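Local coordinates for telomerase reverse transcriptase (Candida albicans SC5314, PDB 6ZDQ), which probably maintains chromosome ends as a reverse transcriptase, adding telomeric repeats to DNA by copying a template within its RNA component, at residues Tyr297-Ser303 with Ser471-His475; Leu331-Lys335 with Tyr507-His511; Ser308-Glu312 with Leu589-Leu593; Ile314-Arg318 with Asp554-Lys558; Val71-Ile77 with Glu190-Pro195. All blocks are in the same frame, centred on the assembly; numbering follows the deposited sequence.

Contact 1: Tyr297-Ser303 with Ser471-His475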
# COMPACT_ATOMS: atom_id res chain seq x y z
N TYR A 297 -3.35 -26.20 -17.94
CA TYR A 297 -3.03 -27.18 -16.91
C TYR A 297 -3.76 -26.86 -15.62
O TYR A 297 -3.83 -25.71 -15.19
CB TYR A 297 -1.52 -27.21 -16.64
CG TYR A 297 -0.68 -27.55 -17.85
CD1 TYR A 297 -0.55 -28.86 -18.28
CD2 TYR A 297 0.00 -26.56 -18.54
CE1 TYR A 297 0.23 -29.17 -19.38
CE2 TYR A 297 0.78 -26.86 -19.64
CZ TYR A 297 0.89 -28.17 -20.06
OH TYR A 297 1.66 -28.48 -21.15
N GLU A 298 -4.30 -27.91 -14.99
CA GLU A 298 -4.86 -27.77 -13.65
C GLU A 298 -3.77 -27.49 -12.61
O GLU A 298 -4.08 -26.93 -11.55
CB GLU A 298 -5.65 -29.02 -13.28
CG GLU A 298 -6.50 -28.89 -12.02
CD GLU A 298 -7.24 -30.17 -11.68
OE1 GLU A 298 -7.00 -31.19 -12.35
OE2 GLU A 298 -8.05 -30.15 -10.73
N SER A 299 -2.52 -27.86 -12.89
CA SER A 299 -1.44 -27.61 -11.95
C SER A 299 -1.12 -26.12 -11.87
O SER A 299 -0.85 -25.60 -10.78
CB SER A 299 -0.20 -28.40 -12.34
OG SER A 299 0.28 -28.01 -13.62
N TYR A 300 -1.14 -25.42 -13.00
CA TYR A 300 -0.95 -23.98 -12.99
C TYR A 300 -2.15 -23.26 -12.38
O TYR A 300 -2.00 -22.13 -11.90
CB TYR A 300 -0.70 -23.46 -14.40
CG TYR A 300 0.75 -23.44 -14.81
CD1 TYR A 300 1.40 -24.60 -15.21
CD2 TYR A 300 1.48 -22.25 -14.81
CE1 TYR A 300 2.74 -24.58 -15.58
CE2 TYR A 300 2.80 -22.23 -15.18
CZ TYR A 300 3.43 -23.39 -15.57
OH TYR A 300 4.75 -23.36 -15.94
N ARG A 301 -3.32 -23.89 -12.38
CA ARG A 301 -4.51 -23.30 -11.79
C ARG A 301 -4.51 -23.36 -10.27
O ARG A 301 -5.34 -22.71 -9.63
CB ARG A 301 -5.76 -23.99 -12.36
CG ARG A 301 -7.04 -23.17 -12.27
CD ARG A 301 -7.98 -23.45 -13.44
NE ARG A 301 -8.29 -24.87 -13.59
CZ ARG A 301 -7.77 -25.66 -14.53
NH1 ARG A 301 -6.92 -25.16 -15.42
NH2 ARG A 301 -8.10 -26.94 -14.59
N ALA A 302 -3.60 -24.14 -9.67
CA ALA A 302 -3.45 -24.15 -8.22
C ALA A 302 -2.87 -22.85 -7.69
O ALA A 302 -3.08 -22.53 -6.51
CB ALA A 302 -2.56 -25.32 -7.79
N SER A 303 -2.16 -22.09 -8.52
CA SER A 303 -1.58 -20.82 -8.13
C SER A 303 -2.61 -19.72 -8.29
O SER A 303 -3.13 -19.50 -9.39
CB SER A 303 -0.33 -20.51 -8.96
OG SER A 303 0.61 -21.57 -8.87
N SER A 471 4.88 -21.11 -10.20
CA SER A 471 3.79 -21.87 -10.81
C SER A 471 4.33 -22.98 -11.71
O SER A 471 3.66 -24.00 -11.89
CB SER A 471 2.88 -20.94 -11.61
OG SER A 471 1.61 -21.53 -11.81
N ALA A 472 5.52 -22.79 -12.28
CA ALA A 472 6.18 -23.88 -12.99
C ALA A 472 6.72 -24.92 -12.03
O ALA A 472 6.71 -26.12 -12.32
CB ALA A 472 7.30 -23.33 -13.88
N MET A 473 7.20 -24.48 -10.86
CA MET A 473 7.77 -25.40 -9.88
C MET A 473 6.71 -26.36 -9.35
O MET A 473 6.94 -27.57 -9.26
CB MET A 473 8.41 -24.63 -8.73
CG MET A 473 8.87 -25.51 -7.58
SD MET A 473 9.40 -24.58 -6.14
CE MET A 473 7.86 -23.79 -5.67
N VAL A 474 5.54 -25.83 -8.98
CA VAL A 474 4.46 -26.67 -8.47
C VAL A 474 3.99 -27.65 -9.54
O VAL A 474 3.54 -28.76 -9.23
CB VAL A 474 3.31 -25.80 -7.94
CG1 VAL A 474 2.71 -24.95 -9.05
CG2 VAL A 474 2.23 -26.66 -7.30
N HIS A 475 4.10 -27.26 -10.82
CA HIS A 475 3.64 -28.12 -11.90
C HIS A 475 4.43 -29.42 -11.97
O HIS A 475 3.85 -30.51 -11.98
CB HIS A 475 3.73 -27.37 -13.23
CG HIS A 475 3.39 -28.20 -14.43
ND1 HIS A 475 2.28 -29.01 -14.48
CD2 HIS A 475 4.03 -28.35 -15.62
CE1 HIS A 475 2.24 -29.62 -15.65
NE2 HIS A 475 3.29 -29.24 -16.36
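Three rings, those of Tyr297, Tyr300 and His475, meet where the loop 297-303 lies against the helical segment 471-475. The His475 imidazole is inclined to both phenol rings, at 42° to Tyr297 with centroids 4.8 Å apart and at 51° to Tyr300. Its CG stands anti to the backbone N (chi1 175°), which swings the ring out toward the loop and places its NE2 above the Tyr297 face. Ser299 OG lies beside ND1 of the same imidazole, a hydrogen bond modelled too short for its exact length to be trusted. The Tyr300 ring presents one face to Ser471 O, 3.7 Å above its plane, and its OH lies beside the small Ala472. A second pair of hydroxyls, Ser303 OG and Ser471 OG, is hydrogen-bonded at 3.1 Å, and Ser303 OG also binds Arg492. Val474 CG1 lies 4.0 Å from Ser299 O. Small serines suit the loop here, since their hydroxyls can bond to the helix at close quarters beside the bulky rings. Tyr297, Tyr300 and His475 form an aromatic cluster that joins the linker between helices 263-296 and 307-325 to helix 460-477 of the reverse transcriptase domain.

Contact 2: Leu331-Lys335 with Tyr507-His511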
# COMPACT_ATOMS: atom_id res chain seq x y z
N LEU A 331 -9.43 -34.12 7.80
CA LEU A 331 -8.56 -33.58 6.77
C LEU A 331 -7.13 -33.45 7.29
O LEU A 331 -6.90 -33.02 8.42
CB LEU A 331 -9.07 -32.22 6.30
CG LEU A 331 -10.51 -32.22 5.78
CD1 LEU A 331 -11.01 -30.81 5.55
CD2 LEU A 331 -10.59 -33.04 4.51
N PHE A 332 -6.17 -33.83 6.44
CA PHE A 332 -4.75 -33.64 6.74
C PHE A 332 -4.30 -32.33 6.09
O PHE A 332 -4.19 -32.25 4.86
CB PHE A 332 -3.93 -34.82 6.22
CG PHE A 332 -4.31 -36.14 6.83
CD1 PHE A 332 -3.85 -36.50 8.09
CD2 PHE A 332 -5.12 -37.03 6.14
CE1 PHE A 332 -4.20 -37.72 8.64
CE2 PHE A 332 -5.47 -38.25 6.69
CZ PHE A 332 -5.01 -38.59 7.95
N ILE A 333 -4.03 -31.32 6.91
CA ILE A 333 -3.69 -29.99 6.43
C ILE A 333 -2.18 -29.80 6.52
O ILE A 333 -1.51 -30.34 7.40
CB ILE A 333 -4.45 -28.89 7.20
CG1 ILE A 333 -5.95 -29.17 7.18
CG2 ILE A 333 -4.19 -27.53 6.60
CD1 ILE A 333 -6.49 -29.82 8.43
N LEU A 334 -1.64 -29.01 5.58
CA LEU A 334 -0.20 -28.75 5.52
C LEU A 334 0.01 -27.30 5.09
O LEU A 334 -0.18 -26.97 3.91
CB LEU A 334 0.49 -29.73 4.58
CG LEU A 334 1.14 -30.94 5.25
CD1 LEU A 334 1.84 -31.80 4.22
CD2 LEU A 334 2.13 -30.50 6.31
N LYS A 335 0.39 -26.45 6.04
CA LYS A 335 0.65 -25.03 5.78
C LYS A 335 2.14 -24.78 5.92
O LYS A 335 2.70 -24.92 7.01
CB LYS A 335 -0.15 -24.15 6.73
CG LYS A 335 -0.07 -22.66 6.42
CD LYS A 335 0.98 -21.96 7.27
CE LYS A 335 1.04 -20.47 6.95
NZ LYS A 335 2.04 -19.76 7.78
N TYR A 507 -0.85 -36.90 1.85
CA TYR A 507 -0.20 -36.12 2.90
C TYR A 507 1.28 -36.45 3.01
O TYR A 507 2.12 -35.55 3.14
CB TYR A 507 -0.92 -36.36 4.23
CG TYR A 507 -0.22 -35.80 5.45
CD1 TYR A 507 -0.53 -34.53 5.93
CD2 TYR A 507 0.73 -36.54 6.14
CE1 TYR A 507 0.09 -34.02 7.05
CE2 TYR A 507 1.36 -36.03 7.26
CZ TYR A 507 1.04 -34.77 7.71
OH TYR A 507 1.66 -34.26 8.83
N ASP A 508 1.62 -37.74 2.99
CA ASP A 508 3.01 -38.15 3.17
C ASP A 508 3.88 -37.73 1.99
O ASP A 508 5.02 -37.30 2.18
CB ASP A 508 3.09 -39.66 3.40
CG ASP A 508 2.42 -40.09 4.69
OD1 ASP A 508 2.55 -39.36 5.70
OD2 ASP A 508 1.76 -41.15 4.70
N GLN A 509 3.36 -37.87 0.76
CA GLN A 509 4.17 -37.60 -0.42
C GLN A 509 4.62 -36.14 -0.48
O GLN A 509 5.78 -35.85 -0.80
CB GLN A 509 3.40 -37.97 -1.68
CG GLN A 509 3.14 -39.46 -1.86
CD GLN A 509 2.53 -39.79 -3.20
OE1 GLN A 509 3.12 -39.53 -4.25
NE2 GLN A 509 1.32 -40.35 -3.18
N VAL A 510 3.71 -35.21 -0.19
CA VAL A 510 4.07 -33.80 -0.22
C VAL A 510 5.00 -33.46 0.95
O VAL A 510 5.94 -32.67 0.81
CB VAL A 510 2.81 -32.91 -0.24
CG1 VAL A 510 1.88 -33.29 0.90
CG2 VAL A 510 3.18 -31.44 -0.18
N HIS A 511 4.75 -34.06 2.12
CA HIS A 511 5.63 -33.84 3.26
C HIS A 511 7.00 -34.45 3.03
O HIS A 511 8.00 -33.92 3.53
CB HIS A 511 4.99 -34.41 4.52
CG HIS A 511 5.61 -33.90 5.79
ND1 HIS A 511 6.85 -34.30 6.23
CD2 HIS A 511 5.14 -33.03 6.72
CE1 HIS A 511 7.13 -33.69 7.37
NE2 HIS A 511 6.11 -32.92 7.69
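The backbone bond from His511 N to Tyr507 O, 3.2 Å long, closes one turn of helix 504-514 between two residues that both touch Leu334. No hydrogen bond crosses to the strand, whose own backbone is paired with neighbouring strands, as in Leu334 with Leu499 and Ile333 with Val534. Leu334 makes most of the strand's contacts. Its CG lies 3.7 Å from Tyr507 CE1, the two side chains crossing at about a right angle, while CD1 meets Val510 CG1 at 3.6 Å and CD2 comes to the edge of the His511 imidazole, 4.0 Å from its CD2. A branched leucine suits the site because each methyl finds a different neighbour. Tyr507 leaves the helix with CG anti to the backbone N (chi1 170°), which brings its ring against the strand; CD1 approaches Phe332 CB at 3.4 Å, and the Phe332 and Tyr507 rings are inclined at 49°. The axes of 332-335 and 507-511 run at 16° to each other, 9.8 Å apart at their closest. Helix 504-514 connects parallel strands 496-501 and 532-534, with strand 332-337 between them, a split beta-alpha-beta unit consistent with the reverse transcriptase palm. With no hydrogen bond between the two segments, this part of the helix meets the strand through apolar fit rather than directional bonds.

Contact 3: Ser308-Glu312 with Leu589-Leu593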
# COMPACT_ATOMS: atom_id res chain seq x y z
N SER A 308 -8.50 -13.41 -1.91
CA SER A 308 -9.90 -13.78 -2.11
C SER A 308 -10.02 -15.13 -2.82
O SER A 308 -10.90 -15.93 -2.49
CB SER A 308 -10.62 -12.69 -2.91
OG SER A 308 -11.95 -13.07 -3.21
N ASP A 309 -9.14 -15.39 -3.79
CA ASP A 309 -9.18 -16.66 -4.50
C ASP A 309 -8.88 -17.83 -3.58
O ASP A 309 -9.42 -18.93 -3.78
CB ASP A 309 -8.19 -16.65 -5.67
CG ASP A 309 -8.54 -15.61 -6.72
OD1 ASP A 309 -9.53 -14.87 -6.52
OD2 ASP A 309 -7.83 -15.54 -7.74
N VAL A 310 -8.04 -17.63 -2.56
CA VAL A 310 -7.73 -18.70 -1.62
C VAL A 310 -8.99 -19.13 -0.88
O VAL A 310 -9.27 -20.33 -0.74
CB VAL A 310 -6.63 -18.27 -0.64
CG1 VAL A 310 -6.27 -19.42 0.29
CG2 VAL A 310 -5.40 -17.79 -1.39
N ALA A 311 -9.76 -18.16 -0.38
CA ALA A 311 -10.98 -18.48 0.35
C ALA A 311 -11.98 -19.19 -0.55
O ALA A 311 -12.66 -20.13 -0.11
CB ALA A 311 -11.58 -17.21 0.94
N GLU A 312 -12.09 -18.76 -1.81
CA GLU A 312 -13.02 -19.40 -2.73
C GLU A 312 -12.58 -20.82 -3.07
O GLU A 312 -13.42 -21.73 -3.18
CB GLU A 312 -13.17 -18.57 -4.00
CG GLU A 312 -14.57 -18.57 -4.58
CD GLU A 312 -15.58 -17.89 -3.67
OE1 GLU A 312 -15.27 -16.82 -3.13
OE2 GLU A 312 -16.69 -18.44 -3.50
N LEU A 589 -17.68 -7.97 1.31
CA LEU A 589 -18.73 -8.96 1.52
C LEU A 589 -18.79 -9.89 0.31
O LEU A 589 -19.69 -9.85 -0.52
CB LEU A 589 -20.07 -8.28 1.77
CG LEU A 589 -21.21 -9.20 2.21
CD1 LEU A 589 -20.92 -9.80 3.58
CD2 LEU A 589 -22.54 -8.46 2.21
N GLU A 590 -17.77 -10.75 0.22
CA GLU A 590 -17.66 -11.69 -0.87
C GLU A 590 -18.34 -13.01 -0.50
O GLU A 590 -18.87 -13.18 0.60
CB GLU A 590 -16.20 -11.89 -1.26
CG GLU A 590 -15.63 -10.75 -2.08
CD GLU A 590 -14.17 -10.95 -2.45
OE1 GLU A 590 -13.33 -11.02 -1.52
OE2 GLU A 590 -13.87 -11.05 -3.65
N GLY A 591 -18.30 -13.96 -1.44
CA GLY A 591 -19.09 -15.18 -1.28
C GLY A 591 -18.71 -16.01 -0.07
O GLY A 591 -19.58 -16.51 0.64
N PHE A 592 -17.41 -16.16 0.18
CA PHE A 592 -16.93 -17.10 1.18
C PHE A 592 -17.38 -16.76 2.60
O PHE A 592 -17.18 -17.58 3.50
CB PHE A 592 -15.40 -17.19 1.13
CG PHE A 592 -14.72 -15.87 0.88
CD1 PHE A 592 -14.47 -14.99 1.92
CD2 PHE A 592 -14.32 -15.53 -0.40
CE1 PHE A 592 -13.83 -13.79 1.69
CE2 PHE A 592 -13.68 -14.32 -0.64
CZ PHE A 592 -13.44 -13.45 0.41
N LEU A 593 -17.98 -15.60 2.83
CA LEU A 593 -18.43 -15.23 4.16
C LEU A 593 -19.89 -15.57 4.43
O LEU A 593 -20.29 -15.63 5.60
CB LEU A 593 -18.22 -13.73 4.40
CG LEU A 593 -16.79 -13.20 4.24
CD1 LEU A 593 -16.71 -12.27 3.04
CD2 LEU A 593 -16.33 -12.50 5.50
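Ser308 OG faces both carboxylate oxygens of Glu590, 2.8 Å from OE2 and 3.0 Å from OE1. Both hydrogen bonds are weak, and the single hydroxyl proton could serve either oxygen, so the pair is best seen as one shared interaction. Glu590 reaches it with a chain extended beyond CG, a length that suits a loop residue spanning to the start of helix 307-325. The same OG lies in the plane of the Phe592 ring, at its edge near CE2. Further along that edge Glu312 OE1 stands 3.2 Å from Phe592 CD2, near the ring plane, where it meets ring C-H; the carboxylate itself is turned 48° from that plane. Over the face comes Ala311: CB is 3.6 Å from the ring centroid and 20° off the normal, a CH-pi contact that a short methyl allows. The Phe592 ring arrives there because CG sits between the backbone N and carbonyl carbon (chi1 38°). Backbone acceptors are served locally: Ser308 O takes Glu312 N, Ala311 O receives Ser315 OG, and Glu590 O is weakly bound by Leu593 N. The contact sets the loop between helices 574-588 and 602-626, part of the C-terminal helical region, against helix 307-325. With Glu312 OE1 and Glu590 OE2 6.0 Å apart, the like charges may disfavour full ionisation of both, though the nearby helix start could partly offset this for Glu590.

Contact 4: Ile314-Arg318 with Asp554-Lys558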
# COMPACT_ATOMS: atom_id res chain seq x y z
N ILE A 314 -10.97 -22.83 -1.09
CA ILE A 314 -11.32 -23.64 0.08
C ILE A 314 -12.83 -23.88 0.13
O ILE A 314 -13.29 -24.96 0.51
CB ILE A 314 -10.80 -22.98 1.36
CG1 ILE A 314 -9.28 -22.81 1.29
CG2 ILE A 314 -11.18 -23.80 2.59
CD1 ILE A 314 -8.68 -22.15 2.52
N SER A 315 -13.62 -22.87 -0.24
CA SER A 315 -15.07 -23.04 -0.26
C SER A 315 -15.50 -24.04 -1.33
O SER A 315 -16.49 -24.76 -1.13
CB SER A 315 -15.75 -21.69 -0.48
OG SER A 315 -15.48 -20.80 0.59
N ASP A 316 -14.79 -24.09 -2.46
CA ASP A 316 -15.10 -25.08 -3.48
C ASP A 316 -14.77 -26.49 -2.99
O ASP A 316 -15.51 -27.44 -3.27
CB ASP A 316 -14.35 -24.77 -4.77
CG ASP A 316 -14.73 -23.42 -5.35
OD1 ASP A 316 -15.60 -22.75 -4.77
OD2 ASP A 316 -14.15 -23.04 -6.39
N TYR A 317 -13.65 -26.64 -2.28
CA TYR A 317 -13.28 -27.95 -1.76
C TYR A 317 -14.23 -28.42 -0.67
O TYR A 317 -14.55 -29.61 -0.58
CB TYR A 317 -11.84 -27.92 -1.24
CG TYR A 317 -11.23 -29.29 -1.06
CD1 TYR A 317 -11.07 -30.14 -2.14
CD2 TYR A 317 -10.80 -29.72 0.18
CE1 TYR A 317 -10.51 -31.40 -1.99
CE2 TYR A 317 -10.24 -30.97 0.35
CZ TYR A 317 -10.09 -31.80 -0.74
OH TYR A 317 -9.54 -33.05 -0.57
N ARG A 318 -14.69 -27.49 0.18
CA ARG A 318 -15.68 -27.84 1.19
C ARG A 318 -16.95 -28.39 0.54
O ARG A 318 -17.49 -29.41 0.98
CB ARG A 318 -16.01 -26.62 2.05
CG ARG A 318 -16.88 -26.94 3.25
CD ARG A 318 -17.47 -25.68 3.88
NE ARG A 318 -18.50 -25.08 3.04
CZ ARG A 318 -18.33 -23.98 2.31
NH1 ARG A 318 -17.17 -23.35 2.32
NH2 ARG A 318 -19.33 -23.51 1.58
N ASP A 554 -14.47 -28.45 9.59
CA ASP A 554 -15.67 -27.99 8.89
C ASP A 554 -15.37 -27.07 7.72
O ASP A 554 -16.28 -26.80 6.92
CB ASP A 554 -16.63 -27.29 9.86
CG ASP A 554 -16.08 -26.00 10.40
OD1 ASP A 554 -14.84 -25.88 10.52
OD2 ASP A 554 -16.88 -25.10 10.72
N LEU A 555 -14.14 -26.55 7.60
CA LEU A 555 -13.72 -25.68 6.51
C LEU A 555 -14.57 -24.40 6.43
O LEU A 555 -14.78 -23.85 5.35
CB LEU A 555 -13.74 -26.41 5.17
CG LEU A 555 -12.72 -27.55 5.02
CD1 LEU A 555 -12.77 -28.12 3.61
CD2 LEU A 555 -11.32 -27.06 5.37
N SER A 556 -15.05 -23.93 7.57
CA SER A 556 -15.71 -22.63 7.65
C SER A 556 -14.66 -21.56 7.88
O SER A 556 -13.80 -21.70 8.75
CB SER A 556 -16.75 -22.61 8.77
OG SER A 556 -17.71 -23.64 8.61
N ILE A 557 -14.73 -20.49 7.09
CA ILE A 557 -13.71 -19.44 7.14
C ILE A 557 -14.32 -18.17 7.72
O ILE A 557 -15.53 -17.93 7.63
CB ILE A 557 -13.11 -19.18 5.74
CG1 ILE A 557 -14.15 -18.57 4.80
CG2 ILE A 557 -12.55 -20.47 5.15
CD1 ILE A 557 -13.98 -17.08 4.60
N LYS A 558 -13.46 -17.36 8.33
CA LYS A 558 -13.82 -16.04 8.80
C LYS A 558 -12.56 -15.18 8.79
O LYS A 558 -11.52 -15.61 9.29
CB LYS A 558 -14.45 -16.08 10.20
CG LYS A 558 -13.66 -16.86 11.25
CD LYS A 558 -14.35 -16.81 12.60
CE LYS A 558 -13.55 -17.53 13.67
NZ LYS A 558 -13.41 -18.98 13.36
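Apolar packing carries most of this contact, and Leu555 is its centre. From Leu555, CB meets Arg318 CG at 3.7 Å, the two side chains sliding past each other in opposite directions, and CD1 lies 3.8 Å from Arg318 CA. The other methyl, CD2, approaches Ile314 CG2 at 4.3 Å, while the Tyr317 ring comes within 4.3 Å of Leu555 CD1 through its CD2. Ile557, one residue beyond a strand neighbour that faces away, turns back toward the helix and touches Ile314 CG2 with its own CG2. Beta-branched isoleucine suits both surfaces, its CG2 branch on each side giving an apolar surface.

Leu555 has a left-handed backbone (phi 59°, psi 31°), uncommon for a residue other than glycine, asparagine or aspartate but at home in the turn linking strands 548-551 and 556-559. That antiparallel hairpin, which Lys558 joins to Glu549 by backbone bonding, is consistent with the motif E or primer-grip hairpin of reverse transcriptases, and here it lies against helix 307-325.

Polar contacts are few across the interface. Arg318 runs extended through chi2 (-166°), its CD lying beside Asp554 O at 3.5 Å; the bend at chi3 then turns the guanidinium. Leu555 O lies at the edge of the Arg318 guanidinium, near its plane, but too far for a hydrogen bond. Ser315 O sits over one face of that group and Ser315 OG at its edge, and Asp595 offers a long, weak ion pair. Within the turn, Ser556 OG donates to Asp554 OD2 at 2.7 Å, meeting it from above the carboxylate plane.

Contact 5: Val71-Ile77 with Glu190-Pro195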
# COMPACT_ATOMS: atom_id res chain seq x y z
N VAL A 71 13.56 -3.15 15.26
CA VAL A 71 12.47 -2.18 15.16
C VAL A 71 12.18 -1.49 16.48
O VAL A 71 11.33 -0.58 16.51
CB VAL A 71 11.17 -2.85 14.65
CG1 VAL A 71 11.47 -3.77 13.48
CG2 VAL A 71 10.48 -3.60 15.78
N SER A 72 12.84 -1.88 17.57
CA SER A 72 12.62 -1.23 18.85
C SER A 72 13.22 0.17 18.90
O SER A 72 12.84 0.97 19.76
CB SER A 72 13.20 -2.08 19.98
OG SER A 72 12.58 -3.35 20.02
N ASN A 73 14.15 0.49 17.99
CA ASN A 73 14.81 1.79 18.00
C ASN A 73 13.85 2.94 17.70
O ASN A 73 14.13 4.08 18.09
CB ASN A 73 15.96 1.80 16.99
CG ASN A 73 16.99 0.72 17.28
OD1 ASN A 73 17.96 0.95 18.01
ND2 ASN A 73 16.79 -0.45 16.70
N LYS A 74 12.75 2.68 17.00
CA LYS A 74 11.83 3.74 16.61
C LYS A 74 11.27 4.45 17.84
O LYS A 74 11.02 3.83 18.88
CB LYS A 74 10.69 3.17 15.77
CG LYS A 74 9.83 2.15 16.49
CD LYS A 74 8.76 1.57 15.57
CE LYS A 74 7.38 2.08 15.94
NZ LYS A 74 6.93 1.58 17.27
N THR A 75 11.09 5.76 17.72
CA THR A 75 10.50 6.58 18.77
C THR A 75 9.01 6.76 18.51
O THR A 75 8.60 7.02 17.37
CB THR A 75 11.19 7.94 18.87
OG1 THR A 75 11.12 8.60 17.60
CG2 THR A 75 12.64 7.78 19.27
N GLU A 76 8.21 6.61 19.56
CA GLU A 76 6.76 6.68 19.42
C GLU A 76 6.33 8.02 18.85
O GLU A 76 6.93 9.06 19.15
CB GLU A 76 6.09 6.44 20.77
CG GLU A 76 6.26 5.03 21.32
CD GLU A 76 5.66 3.97 20.40
OE1 GLU A 76 6.36 3.52 19.46
OE2 GLU A 76 4.50 3.58 20.62
N ILE A 77 5.30 7.99 18.01
CA ILE A 77 4.83 9.19 17.34
C ILE A 77 4.41 10.25 18.35
O ILE A 77 4.65 11.45 18.16
CB ILE A 77 3.68 8.85 16.36
CG1 ILE A 77 4.13 7.81 15.34
CG2 ILE A 77 3.19 10.11 15.66
CD1 ILE A 77 3.81 6.37 15.72
N GLU A 190 0.58 2.73 9.35
CA GLU A 190 1.30 3.65 10.22
C GLU A 190 2.77 3.72 9.82
O GLU A 190 3.35 2.75 9.32
CB GLU A 190 1.17 3.22 11.68
CG GLU A 190 1.53 4.29 12.69
CD GLU A 190 1.40 3.80 14.13
OE1 GLU A 190 1.56 2.58 14.35
OE2 GLU A 190 1.14 4.63 15.02
N LEU A 191 3.37 4.88 10.04
CA LEU A 191 4.77 5.10 9.73
C LEU A 191 5.65 4.81 10.94
O LEU A 191 5.20 4.84 12.09
CB LEU A 191 5.00 6.54 9.26
CG LEU A 191 4.38 6.94 7.92
CD1 LEU A 191 4.65 8.40 7.60
CD2 LEU A 191 4.91 6.04 6.81
N ASN A 192 6.92 4.52 10.67
CA ASN A 192 7.93 4.29 11.70
C ASN A 192 8.95 5.42 11.66
O ASN A 192 9.49 5.73 10.60
CB ASN A 192 8.62 2.95 11.51
CG ASN A 192 7.75 1.77 11.89
OD1 ASN A 192 6.75 1.93 12.60
ND2 ASN A 192 8.12 0.59 11.43
N TYR A 193 9.20 6.03 12.82
CA TYR A 193 10.13 7.15 12.95
C TYR A 193 11.38 6.64 13.67
O TYR A 193 11.45 6.63 14.90
CB TYR A 193 9.48 8.31 13.70
CG TYR A 193 8.33 8.94 12.95
CD1 TYR A 193 7.04 8.43 13.05
CD2 TYR A 193 8.53 10.06 12.15
CE1 TYR A 193 5.99 9.00 12.37
CE2 TYR A 193 7.48 10.65 11.47
CZ TYR A 193 6.21 10.11 11.58
OH TYR A 193 5.16 10.69 10.90
N PHE A 194 12.37 6.22 12.89
CA PHE A 194 13.64 5.77 13.45
C PHE A 194 14.58 6.96 13.60
O PHE A 194 14.75 7.73 12.65
CB PHE A 194 14.28 4.71 12.56
CG PHE A 194 13.57 3.39 12.58
CD1 PHE A 194 13.85 2.47 13.58
CD2 PHE A 194 12.63 3.07 11.62
CE1 PHE A 194 13.19 1.25 13.61
CE2 PHE A 194 11.98 1.85 11.65
CZ PHE A 194 12.26 0.94 12.64
N PRO A 195 15.19 7.14 14.77
CA PRO A 195 16.15 8.24 14.94
C PRO A 195 17.27 8.16 13.91
O PRO A 195 17.78 7.08 13.60
CB PRO A 195 16.68 8.02 16.37
CG PRO A 195 15.57 7.32 17.07
CD PRO A 195 14.95 6.41 16.03
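Thr75 N donates to Tyr193 O at 3.0 Å, nearly straight at the hydrogen (159°). Thr75 OG1 adds a weak bond to the same oxygen, and Lys74 CA lies 3.4 Å from it as a CA-H...O contact, so one carbonyl receives three approaches from the loop. Beside them Lys74 NZ, on a chain bent at chi3 and chi4, forms a salt bridge with Glu76 OE1 at 3.0 Å, tying the loop to itself just before helix 77-91, where Glu76 holds the N-cap position. Strand 191-195 is half of a two-stranded antiparallel sheet in the telomerase RNA-binding domain; Asn192 and Phe194 bond by their backbones to strand 178-182, whereas Tyr193 O points the other way to the loop. Residues Val71 to Lys74 make a type I beta turn, in which the Asn73 amide binds Val70 O and Asn66 N. Lysine's long aliphatic chain lets Lys74 CB stand over one Phe194 face, 4.0 Å from the centroid, in a CH-pi contact, while NZ reaches Glu76; Val71 CA meets the ring edge. Farther out, the Ile77 and Tyr193 side chains cross at about a right angle, CG1 3.7 Å from CE1. Thr75 CG2 meets Pro195 CG at 3.7 Å.

Overall arrangement
Along the chain contact 5 closes first. Of the others, contact 2 falls within the span of contact 4 and contact 4 within that of contact 3, while contact 1 alternates with each. Contacts 3 and 4 share helix 307-325, with centres about 9 Å apart, and touch where Phe592 meets Ile557 and Ser315. Contact 2 begins on strand 332-337, the next element, and reaches contact 4 through Leu331 and Leu555, the centres about 17 Å apart. Contact 1 uses the linker before the same helix, about 17 to 21 Å from contacts 2, 3 and 4, centre to centre. The helix thus links palm-like sheet, hairpin and the loop joining two C-terminal helices. Contact 5, in the RNA-binding region, lies 35 to 41 Å from the rest, centre to centre.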